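Local coordinates for Kid toxin protein (Escherichia coli, PDB 1M1F), which acts as the homodimeric toxin of a plasmid-maintenance toxin-antitoxin system, probably as an endoribonuclease, and kills daughter cells that have lost the plasmid, at residues A[24-29]-A[99-104]. Residues are numbered along the deposited sequence; the frame is centred on the assembly and turned at random.
Sequences PVLIVT and NEVLGR
L26 and V101 meet tip to tip where the end of strand 22-27 faces helix 95-106. The CD2 branch of L26 is set against both methyls of V101, 3.9 Å from CG2 and 4.1 Å from CG1 of that valine. L26 already leaves its backbone toward the helix; with CG anti to the backbone N (chi1 179°) and chi2 at 62°, CD2 becomes the branch that meets the valine. This is the tighter half, both residues buried: I6 and V43 of the flanking strands also touch L26, while V72 and C74 pack on V101.

Two residues further along the chain from L26 and one from V101, where the strand has given way to loop, V28 and L102 run alongside one another in opposite senses. CG1 of V28 lies 4.1 Å from CD2 of L102, the single close approach of this looser pair. Here L102 alone is partly exposed, and L109 of the second subunit packs on both residues. Away from strand 22-27, E100 and R104 of the helix form a salt bridge, OE1 to NH1 at 3.4 Å, beside the loop at T54, and R104 NE also bonds to the carbonyl of G56. No hydrogen bond joins the two segments; their meeting is apolar, with the C-terminal helix lying against the antiparallel sheet, as in the SH3-like barrel of PemK/MazF toxins.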
loop_
_atom_site.group_PDB
_atom_site.type_symbol
_atom_site.label_atom_id
_atom_site.label_comp_id
_atom_site.label_asym_id
_atom_site.label_seq_id
_atom_site.Cartn_x
_atom_site.Cartn_y
_atom_site.Cartn_z
ATOM N N PRO A 24 -15.723 2.399 1.088
ATOM C CA PRO A 24 -15.215 2.836 -0.207
ATOM C C PRO A 24 -13.701 2.922 -0.155
ATOM O O PRO A 24 -13.123 3.287 0.879
ATOM C CB PRO A 24 -15.825 4.234 -0.384
ATOM C CG PRO A 24 -16.868 4.355 0.663
ATOM C CD PRO A 24 -16.483 3.454 1.769
ATOM N N VAL A 25 -13.089 2.550 -1.267
ATOM C CA VAL A 25 -11.653 2.685 -1.450
ATOM C C VAL A 25 -11.405 3.309 -2.819
ATOM O O VAL A 25 -12.215 3.157 -3.740
ATOM C CB VAL A 25 -10.877 1.343 -1.320
ATOM C CG1 VAL A 25 -11.154 0.670 0.016
ATOM C CG2 VAL A 25 -11.186 0.421 -2.467
ATOM N N LEU A 26 -10.305 4.041 -2.940
ATOM C CA LEU A 26 -9.935 4.718 -4.178
ATOM C C LEU A 26 -8.788 3.990 -4.855
ATOM O O LEU A 26 -7.761 3.748 -4.227
ATOM C CB LEU A 26 -9.523 6.158 -3.867
ATOM C CG LEU A 26 -9.070 7.034 -5.036
ATOM C CD1 LEU A 26 -10.206 7.208 -6.036
ATOM C CD2 LEU A 26 -8.577 8.375 -4.532
ATOM N N ILE A 27 -8.947 3.646 -6.129
ATOM C CA ILE A 27 -7.901 2.939 -6.864
ATOM C C ILE A 27 -6.783 3.893 -7.260
ATOM O O ILE A 27 -7.010 4.930 -7.877
ATOM C CB ILE A 27 -8.496 2.209 -8.097
ATOM C CG1 ILE A 27 -9.516 1.151 -7.626
ATOM C CG2 ILE A 27 -7.381 1.572 -8.939
ATOM C CD1 ILE A 27 -10.095 0.238 -8.704
ATOM N N VAL A 28 -5.566 3.527 -6.877
ATOM C CA VAL A 28 -4.357 4.308 -7.138
ATOM C C VAL A 28 -3.645 3.921 -8.433
ATOM O O VAL A 28 -3.096 4.774 -9.124
ATOM C CB VAL A 28 -3.358 4.110 -5.959
ATOM C CG1 VAL A 28 -1.996 4.746 -6.228
ATOM C CG2 VAL A 28 -3.959 4.653 -4.670
ATOM N N THR A 29 -3.630 2.629 -8.741
ATOM C CA THR A 29 -2.882 2.119 -9.881
ATOM C C THR A 29 -3.678 2.209 -11.174
ATOM O O THR A 29 -4.907 2.182 -11.153
ATOM C CB THR A 29 -2.466 0.661 -9.608
ATOM O OG1 THR A 29 -3.492 0.005 -8.845
ATOM C CG2 THR A 29 -1.231 0.591 -8.718
ATOM N N ASN A 99 -5.127 13.614 -8.338
ATOM C CA ASN A 99 -3.781 14.162 -8.347
ATOM C C ASN A 99 -3.326 14.594 -6.955
ATOM O O ASN A 99 -2.153 14.465 -6.614
ATOM C CB ASN A 99 -3.666 15.284 -9.368
ATOM C CG ASN A 99 -3.814 14.777 -10.794
ATOM O OD1 ASN A 99 -3.486 13.627 -11.101
ATOM N ND2 ASN A 99 -4.301 15.646 -11.684
ATOM N N GLU A 100 -4.241 15.106 -6.141
ATOM C CA GLU A 100 -3.889 15.454 -4.767
ATOM C C GLU A 100 -3.488 14.187 -3.987
ATOM O O GLU A 100 -2.522 14.192 -3.208
ATOM C CB GLU A 100 -5.042 16.182 -4.067
ATOM C CG GLU A 100 -4.572 16.943 -2.843
ATOM C CD GLU A 100 -5.559 17.964 -2.321
ATOM O OE1 GLU A 100 -5.163 18.700 -1.389
ATOM O OE2 GLU A 100 -6.689 18.050 -2.832
ATOM N N VAL A 101 -4.232 13.100 -4.199
ATOM C CA VAL A 101 -3.940 11.812 -3.570
ATOM C C VAL A 101 -2.571 11.279 -4.019
ATOM O O VAL A 101 -1.752 10.853 -3.196
ATOM C CB VAL A 101 -5.082 10.819 -3.861
ATOM C CG1 VAL A 101 -4.721 9.400 -3.466
ATOM C CG2 VAL A 101 -6.328 11.262 -3.126
ATOM N N LEU A 102 -2.313 11.307 -5.318
ATOM C CA LEU A 102 -1.017 10.883 -5.839
ATOM C C LEU A 102 0.115 11.721 -5.237
ATOM O O LEU A 102 1.183 11.197 -4.928
ATOM C CB LEU A 102 -0.987 10.947 -7.365
ATOM C CG LEU A 102 -1.903 9.978 -8.106
ATOM C CD1 LEU A 102 -1.838 10.304 -9.584
ATOM C CD2 LEU A 102 -1.541 8.519 -7.863
ATOM N N GLY A 103 -0.113 13.021 -5.076
ATOM C CA GLY A 103 0.868 13.893 -4.458
ATOM C C GLY A 103 1.204 13.471 -3.041
ATOM O O GLY A 103 2.370 13.471 -2.650
ATOM N N ARG A 104 0.189 13.128 -2.252
ATOM C CA ARG A 104 0.434 12.682 -0.880
ATOM C C ARG A 104 1.226 11.372 -0.887
ATOM O O ARG A 104 2.184 11.225 -0.143
ATOM C CB ARG A 104 -0.865 12.465 -0.092
ATOM C CG ARG A 104 -1.700 13.687 0.287
ATOM C CD ARG A 104 -0.976 14.943 0.466
ATOM N NE ARG A 104 -1.660 15.811 1.420
ATOM C CZ ARG A 104 -2.214 16.980 1.129
ATOM N NH1 ARG A 104 -2.221 17.449 -0.117
ATOM N NH2 ARG A 104 -2.777 17.678 2.103
#